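Local atomic coordinates of FrnE protein (Deinococcus radiodurans, PDB entry 5CO3), a protein that probably works as a cytoplasmic thiol-disulfide oxidoreductase of the DsbA-like thioredoxin family. Residues A[12-17]-A[194-199]; A[16-21]-A[47-52]; A[52-57]-A[189-194]. One frame throughout, in Å; residues are numbered along the deposited sequence.

The chain enters the sheet at once: strand 12-18 is its first strand and supplies one segment to both contact 1 and contact 2. Contact 2 closes the shortest loop, the beta-alpha-beta unit in which helix 23-38 carries the chain to the parallel strand 45-51. The chain then leaves the sheet at F52, runs through a largely helical region, and returns at 189-194, where contact 3 closes a loop of some 130 residues. Contact 1 closes last; contact 3 lies within its span, while contact 2 shares I16 and W17 with it. Together they set strand 12-18 between 45-51 and 193-196 and bring loop 52-57 against the turn containing the cis-proline P192.

Contact 1: A[12-17]-A[194-199]; sequences IRVDIW and FVLGGK
V14, D15 and I16 pair with L196, V195 and F194 in the thioredoxin-fold sheet, where the first strand runs antiparallel to strand 193-196; the short segments meet at 164°. Three backbone hydrogen bonds join them. D15 and V195 form a hydrogen-bonded pair, D15 N giving to V195 O at 2.8 Å and V195 N to D15 O at 2.7 Å. Beyond the end of the strand, G197 N reaches R13 O at 2.8 Å and carries the pairing into the turn, where G197 and G198 both have positive phi.

Apolar contacts occupy both faces. On the side of V14, I16, F194 and L196, the F194 ring lies alongside I16: its CE2 is 3.7 Å from I16 CD1, while I16 CG2 sits over one ring face, offset toward the rim. Placing CG anti to the carbonyl carbon (chi1 -57°) turns this ring toward I16, and V14 CG1 comes to its edge. Helix 208-222 packs on the same face through L211, A214 and L215. On the D15 and V195 side, V195 CG2 touches W17 CZ3 at 3.9 Å, meeting the indole obliquely.

Polar groups lie on the D15 side and at the turn. D15 OD1 is hydrogen-bonded to H50 NE2 of strand 45-51. Water 1 sits between the two segments: it accepts from G198 N at 2.9 Å and lies 3.2 Å from R13 O.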
# COMPACT_ATOMS: atom_id res chain seq x y z
N ILE A 12 -15.14 6.89 7.35
CA ILE A 12 -14.51 7.19 6.08
C ILE A 12 -13.64 6.01 5.67
O ILE A 12 -12.74 5.62 6.40
CB ILE A 12 -13.64 8.45 6.15
CG1 ILE A 12 -14.50 9.68 6.37
CG2 ILE A 12 -12.82 8.60 4.88
CD1 ILE A 12 -13.69 10.89 6.71
N ARG A 13 -13.92 5.43 4.50
CA ARG A 13 -13.11 4.33 4.01
C ARG A 13 -12.01 4.85 3.10
O ARG A 13 -12.25 5.63 2.19
CB ARG A 13 -13.97 3.31 3.27
CG ARG A 13 -13.16 2.27 2.51
CD ARG A 13 -13.94 0.98 2.37
NE ARG A 13 -13.89 0.44 1.01
CZ ARG A 13 -14.62 0.89 -0.00
NH1 ARG A 13 -15.44 1.92 0.17
NH2 ARG A 13 -14.50 0.33 -1.20
N VAL A 14 -10.79 4.40 3.35
CA VAL A 14 -9.68 4.69 2.46
C VAL A 14 -9.15 3.39 1.91
O VAL A 14 -8.65 2.56 2.67
CB VAL A 14 -8.54 5.45 3.17
CG1 VAL A 14 -7.40 5.72 2.21
CG2 VAL A 14 -9.08 6.77 3.76
N ASP A 15 -9.28 3.21 0.60
CA ASP A 15 -8.72 2.05 -0.08
C ASP A 15 -7.39 2.40 -0.73
O ASP A 15 -7.31 3.35 -1.50
CB ASP A 15 -9.70 1.54 -1.13
CG ASP A 15 -10.96 1.02 -0.52
OD1 ASP A 15 -10.92 -0.10 0.01
OD2 ASP A 15 -11.98 1.75 -0.53
N ILE A 16 -6.35 1.63 -0.42
CA ILE A 16 -5.04 1.94 -0.96
C ILE A 16 -4.47 0.76 -1.72
O ILE A 16 -4.27 -0.32 -1.16
CB ILE A 16 -4.04 2.36 0.14
CG1 ILE A 16 -4.68 3.40 1.07
CG2 ILE A 16 -2.78 2.93 -0.49
CD1 ILE A 16 -3.79 3.80 2.22
N TRP A 17 -4.20 0.98 -3.00
CA TRP A 17 -3.50 -0.03 -3.80
C TRP A 17 -2.00 0.25 -3.74
O TRP A 17 -1.55 1.39 -3.84
CB TRP A 17 -4.00 -0.02 -5.24
CG TRP A 17 -5.22 -0.89 -5.44
CD1 TRP A 17 -5.24 -2.19 -5.86
CD2 TRP A 17 -6.58 -0.52 -5.22
NE1 TRP A 17 -6.53 -2.65 -5.91
CE2 TRP A 17 -7.38 -1.64 -5.53
CE3 TRP A 17 -7.21 0.66 -4.79
CZ2 TRP A 17 -8.77 -1.62 -5.42
CZ3 TRP A 17 -8.59 0.68 -4.69
CH2 TRP A 17 -9.35 -0.46 -5.00
N PHE A 194 -4.71 6.06 -3.91
CA PHE A 194 -5.68 6.20 -2.83
C PHE A 194 -7.10 6.40 -3.34
O PHE A 194 -7.34 7.17 -4.27
CB PHE A 194 -5.32 7.39 -1.94
CG PHE A 194 -3.95 7.33 -1.34
CD1 PHE A 194 -2.84 7.71 -2.08
CD2 PHE A 194 -3.77 6.92 -0.04
CE1 PHE A 194 -1.58 7.67 -1.53
CE2 PHE A 194 -2.51 6.88 0.52
CZ PHE A 194 -1.41 7.26 -0.23
N VAL A 195 -8.05 5.70 -2.72
CA VAL A 195 -9.45 5.94 -2.99
C VAL A 195 -10.11 6.29 -1.66
O VAL A 195 -10.03 5.52 -0.69
CB VAL A 195 -10.14 4.73 -3.63
CG1 VAL A 195 -11.63 4.99 -3.79
CG2 VAL A 195 -9.51 4.42 -4.97
N LEU A 196 -10.74 7.46 -1.60
CA LEU A 196 -11.36 7.92 -0.37
C LEU A 196 -12.88 8.00 -0.51
O LEU A 196 -13.41 8.57 -1.48
CB LEU A 196 -10.78 9.28 0.03
CG LEU A 196 -9.29 9.37 0.38
CD1 LEU A 196 -8.41 9.64 -0.84
CD2 LEU A 196 -9.07 10.44 1.44
N GLY A 197 -13.58 7.38 0.43
CA GLY A 197 -15.04 7.39 0.43
C GLY A 197 -15.66 6.75 -0.79
O GLY A 197 -16.82 7.00 -1.13
N GLY A 198 -14.87 5.91 -1.47
CA GLY A 198 -15.34 5.19 -2.65
C GLY A 198 -15.59 6.10 -3.83
O GLY A 198 -16.11 5.67 -4.86
N LYS A 199 -15.20 7.37 -3.69
CA LYS A 199 -15.55 8.39 -4.67
C LYS A 199 -14.32 9.11 -5.22
O LYS A 199 -14.23 9.37 -6.42
CB LYS A 199 -16.51 9.40 -4.05
CG LYS A 199 -16.94 10.51 -4.99
CD LYS A 199 -17.57 11.68 -4.25
CE LYS A 199 -18.66 11.24 -3.30
NZ LYS A 199 -19.27 12.41 -2.61
O HOH W 1 -12.60 4.25 -0.64

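Contact 2: A[16-21]-A[47-52]; sequences IWSDIA and VVWHSF
W17 and H50 stack ring on ring across the two parallel strands of a beta-alpha-beta unit, the opening element of the thioredoxin fold, with helix 23-38 as its connection. The W17 six-membered ring and the imidazole have centroids 4.2 Å apart and planes at 17°. H50 CB lies over the other half of the indole, 3.3 Å from the centroid of the W17 five-membered ring and almost on its normal, a close CH-pi contact. On the other face of the sheet I16 packs on W49: I16 CD1 stands over the W49 six-membered ring, I16 CG2 touches W49 CZ3 at 3.6 Å, and S18 CB comes to the edge of that ring.

Backbone bonds hold these side chains in step. I16 N gives to V48 O at 2.9 Å, nearly straight at 169°; H50 N then gives to I16 O, and S18 N to H50 O at 3.2 Å. The pairing fades where the strands part, with S18 and S51 diverging and F52 N making a weak bond to S18 O.

Farther out, H50 is bonded at both ring nitrogens, NE2 by D15 and ND1 by D179, which should hold the imidazole in its rotation against W17; D179 also accepts from W17 NE1 through its backbone oxygen, and so steadies both members of the stack. W49 NE1 bonds D126, and S18 OG bonds K129. At the end of the pairing D19 OD1, which is bonded by H113 and T109, comes 3.1 Å from F52 O, two acceptors with no bond between them.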
# COMPACT_ATOMS: atom_id res chain seq x y z
N ILE A 16 -6.35 1.63 -0.42
CA ILE A 16 -5.04 1.94 -0.96
C ILE A 16 -4.47 0.76 -1.72
O ILE A 16 -4.27 -0.32 -1.16
CB ILE A 16 -4.04 2.36 0.14
CG1 ILE A 16 -4.68 3.40 1.07
CG2 ILE A 16 -2.78 2.93 -0.49
CD1 ILE A 16 -3.79 3.80 2.22
N TRP A 17 -4.20 0.98 -3.00
CA TRP A 17 -3.50 -0.03 -3.80
C TRP A 17 -2.00 0.25 -3.74
O TRP A 17 -1.55 1.39 -3.84
CB TRP A 17 -4.00 -0.02 -5.24
CG TRP A 17 -5.22 -0.89 -5.44
CD1 TRP A 17 -5.24 -2.19 -5.86
CD2 TRP A 17 -6.58 -0.52 -5.22
NE1 TRP A 17 -6.53 -2.65 -5.91
CE2 TRP A 17 -7.38 -1.64 -5.53
CE3 TRP A 17 -7.21 0.66 -4.79
CZ2 TRP A 17 -8.77 -1.62 -5.42
CZ3 TRP A 17 -8.59 0.68 -4.69
CH2 TRP A 17 -9.35 -0.46 -5.00
N SER A 18 -1.22 -0.82 -3.56
CA SER A 18 0.18 -0.65 -3.27
C SER A 18 0.93 -1.93 -3.64
O SER A 18 0.34 -3.01 -3.59
CB SER A 18 0.38 -0.32 -1.80
OG SER A 18 1.74 -0.19 -1.48
N ASP A 19 2.19 -1.79 -4.02
CA ASP A 19 3.08 -2.94 -4.16
C ASP A 19 4.24 -2.81 -3.19
O ASP A 19 4.78 -1.73 -2.97
CB ASP A 19 3.62 -3.08 -5.59
CG ASP A 19 4.19 -4.48 -5.88
OD1 ASP A 19 4.11 -5.37 -5.00
OD2 ASP A 19 4.70 -4.68 -7.00
N ILE A 20 4.60 -3.95 -2.62
CA ILE A 20 5.74 -4.03 -1.70
C ILE A 20 7.02 -3.63 -2.42
O ILE A 20 7.92 -3.05 -1.80
CB ILE A 20 5.86 -5.46 -1.12
CG1 ILE A 20 4.67 -5.74 -0.21
CG2 ILE A 20 7.17 -5.64 -0.36
CD1 ILE A 20 4.00 -7.05 -0.43
N ALA A 21 7.09 -3.89 -3.72
CA ALA A 21 8.29 -3.55 -4.48
C ALA A 21 8.40 -2.08 -4.89
O ALA A 21 9.37 -1.70 -5.53
CB ALA A 21 8.39 -4.45 -5.74
N VAL A 47 -8.80 2.11 6.97
CA VAL A 47 -7.82 1.91 5.91
C VAL A 47 -7.82 0.45 5.48
O VAL A 47 -7.69 -0.45 6.30
CB VAL A 47 -6.40 2.33 6.36
CG1 VAL A 47 -5.38 2.12 5.24
CG2 VAL A 47 -6.40 3.78 6.81
N VAL A 48 -8.01 0.23 4.18
CA VAL A 48 -7.98 -1.11 3.60
C VAL A 48 -6.90 -1.18 2.53
O VAL A 48 -6.98 -0.47 1.53
CB VAL A 48 -9.34 -1.50 2.98
CG1 VAL A 48 -9.26 -2.85 2.25
CG2 VAL A 48 -10.42 -1.53 4.04
N TRP A 49 -5.89 -2.02 2.74
CA TRP A 49 -4.85 -2.17 1.73
C TRP A 49 -5.33 -3.15 0.66
O TRP A 49 -6.07 -4.10 0.95
CB TRP A 49 -3.52 -2.63 2.36
CG TRP A 49 -2.90 -1.57 3.25
CD1 TRP A 49 -3.10 -1.41 4.59
CD2 TRP A 49 -2.03 -0.50 2.84
NE1 TRP A 49 -2.39 -0.31 5.05
CE2 TRP A 49 -1.73 0.26 3.99
CE3 TRP A 49 -1.45 -0.13 1.62
CZ2 TRP A 49 -0.89 1.39 3.96
CZ3 TRP A 49 -0.62 0.99 1.58
CH2 TRP A 49 -0.35 1.73 2.75
N HIS A 50 -4.96 -2.87 -0.58
CA HIS A 50 -5.28 -3.73 -1.71
C HIS A 50 -4.01 -4.09 -2.44
O HIS A 50 -3.08 -3.27 -2.54
CB HIS A 50 -6.26 -3.06 -2.66
CG HIS A 50 -7.60 -2.78 -2.05
ND1 HIS A 50 -8.67 -3.64 -2.15
CD2 HIS A 50 -8.04 -1.72 -1.32
CE1 HIS A 50 -9.71 -3.13 -1.52
NE2 HIS A 50 -9.35 -1.97 -1.00
N SER A 51 -3.97 -5.31 -2.96
CA SER A 51 -2.80 -5.83 -3.65
C SER A 51 -2.63 -5.22 -5.03
O SER A 51 -3.59 -5.06 -5.78
CB SER A 51 -2.88 -7.35 -3.77
OG SER A 51 -3.14 -7.94 -2.51
N PHE A 52 -1.39 -4.90 -5.35
CA PHE A 52 -1.02 -4.45 -6.68
C PHE A 52 0.37 -4.99 -6.95
O PHE A 52 1.24 -4.93 -6.07
CB PHE A 52 -1.05 -2.92 -6.78
CG PHE A 52 -0.93 -2.40 -8.19
CD1 PHE A 52 0.30 -2.29 -8.80
CD2 PHE A 52 -2.06 -1.98 -8.88
CE1 PHE A 52 0.41 -1.80 -10.08
CE2 PHE A 52 -1.96 -1.48 -10.16
CZ PHE A 52 -0.71 -1.40 -10.77

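Contact 3: A[52-57]-A[189-194]; sequences FELDPS and TGVPFF
The cis-proline loop of the thioredoxin fold, here V191-P192 ahead of strand 193-196, meets the loop that follows strand 45-51. The contact is small and wholly apolar in its side chains, and V191 is its centre. V191 CG1 sits over one face of the F52 ring, 3.4 Å from F52 CG. It lies 3.7 Å from the centroid of the F52 ring and 22° off the normal: a CH-pi contact displaced toward the end of the ring nearest CB. CG anti to the backbone N (chi1 -169°) carries the F52 ring toward 189-191, and chi2 of -81° turns its face to V191. At the far end of the ring, F52 CZ approaches the T189 backbone obliquely, 4.0 Å from T189 C.

V191 touches C25 of the CxxC motif, as does P192, which puts the contact beside what is probably the redox site; the C22-C25 disulfide known for this protein is not formed here. L54, whose backbone N is bonded by D19, brings a methyl group to the second branch of the valine, with L54 CD2 3.7 Å from V191 CG2.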
# COMPACT_ATOMS: atom_id res chain seq x y z
N PHE A 52 -1.39 -4.90 -5.35
CA PHE A 52 -1.02 -4.45 -6.68
C PHE A 52 0.37 -4.99 -6.95
O PHE A 52 1.24 -4.93 -6.07
CB PHE A 52 -1.05 -2.92 -6.78
CG PHE A 52 -0.93 -2.40 -8.19
CD1 PHE A 52 0.30 -2.29 -8.80
CD2 PHE A 52 -2.06 -1.98 -8.88
CE1 PHE A 52 0.41 -1.80 -10.08
CE2 PHE A 52 -1.96 -1.48 -10.16
CZ PHE A 52 -0.71 -1.40 -10.77
N GLU A 53 0.57 -5.55 -8.14
CA GLU A 53 1.88 -6.03 -8.56
C GLU A 53 2.36 -5.23 -9.75
O GLU A 53 1.71 -5.23 -10.80
CB GLU A 53 1.83 -7.52 -8.90
CG GLU A 53 2.00 -8.43 -7.70
CD GLU A 53 1.86 -9.90 -8.05
OE1 GLU A 53 2.87 -10.57 -8.36
OE2 GLU A 53 0.71 -10.40 -8.03
N LEU A 54 3.49 -4.54 -9.59
CA LEU A 54 4.11 -3.85 -10.71
C LEU A 54 4.36 -4.80 -11.86
O LEU A 54 4.18 -4.45 -13.01
CB LEU A 54 5.43 -3.21 -10.29
CG LEU A 54 5.35 -2.16 -9.18
CD1 LEU A 54 6.75 -1.66 -8.87
CD2 LEU A 54 4.43 -1.03 -9.61
N ASP A 55 4.77 -6.02 -11.53
CA ASP A 55 5.08 -7.03 -12.54
C ASP A 55 4.66 -8.41 -12.07
O ASP A 55 5.46 -9.14 -11.48
CB ASP A 55 6.58 -7.00 -12.86
CG ASP A 55 6.96 -7.96 -13.99
OD1 ASP A 55 6.07 -8.50 -14.70
OD2 ASP A 55 8.18 -8.16 -14.18
N PRO A 56 3.40 -8.77 -12.32
CA PRO A 56 2.82 -10.05 -11.90
C PRO A 56 3.57 -11.24 -12.52
O PRO A 56 3.59 -12.32 -11.94
CB PRO A 56 1.38 -9.99 -12.43
CG PRO A 56 1.13 -8.55 -12.72
CD PRO A 56 2.45 -7.97 -13.11
N SER A 57 4.20 -11.03 -13.67
CA SER A 57 4.91 -12.11 -14.35
C SER A 57 6.39 -12.14 -13.98
O SER A 57 7.17 -12.84 -14.62
CB SER A 57 4.76 -11.97 -15.86
OG SER A 57 5.41 -10.79 -16.31
N THR A 189 -3.02 2.33 -12.83
CA THR A 189 -1.87 1.75 -13.52
C THR A 189 -0.55 2.05 -12.81
O THR A 189 0.52 1.63 -13.26
CB THR A 189 -1.78 2.25 -14.98
OG1 THR A 189 -1.61 3.67 -14.99
CG2 THR A 189 -3.05 1.90 -15.74
N GLY A 190 -0.64 2.76 -11.69
CA GLY A 190 0.54 3.08 -10.91
C GLY A 190 0.20 3.18 -9.43
O GLY A 190 -0.95 3.45 -9.07
N VAL A 191 1.21 2.96 -8.58
CA VAL A 191 1.00 2.94 -7.14
C VAL A 191 1.99 3.84 -6.42
O VAL A 191 3.08 4.09 -6.91
CB VAL A 191 1.10 1.49 -6.60
CG1 VAL A 191 -0.15 0.71 -6.98
CG2 VAL A 191 2.37 0.80 -7.10
N PRO A 192 1.63 4.33 -5.22
CA PRO A 192 0.39 4.07 -4.50
C PRO A 192 -0.80 4.80 -5.12
O PRO A 192 -0.63 5.83 -5.77
CB PRO A 192 0.69 4.62 -3.10
CG PRO A 192 1.67 5.70 -3.33
CD PRO A 192 2.52 5.22 -4.47
N PHE A 193 -1.98 4.23 -4.94
CA PHE A 193 -3.20 4.89 -5.39
C PHE A 193 -4.21 4.87 -4.26
O PHE A 193 -4.54 3.82 -3.73
CB PHE A 193 -3.76 4.20 -6.64
CG PHE A 193 -4.78 5.02 -7.38
CD1 PHE A 193 -6.09 5.06 -6.95
CD2 PHE A 193 -4.41 5.77 -8.49
CE1 PHE A 193 -7.03 5.83 -7.62
CE2 PHE A 193 -5.34 6.53 -9.16
CZ PHE A 193 -6.65 6.56 -8.73
N PHE A 194 -4.71 6.06 -3.91
CA PHE A 194 -5.68 6.20 -2.83
C PHE A 194 -7.10 6.40 -3.34
O PHE A 194 -7.34 7.17 -4.27
CB PHE A 194 -5.32 7.39 -1.94
CG PHE A 194 -3.95 7.33 -1.34
CD1 PHE A 194 -2.84 7.71 -2.08
CD2 PHE A 194 -3.77 6.92 -0.04
CE1 PHE A 194 -1.58 7.67 -1.53
CE2 PHE A 194 -2.51 6.88 0.52
CZ PHE A 194 -1.41 7.26 -0.23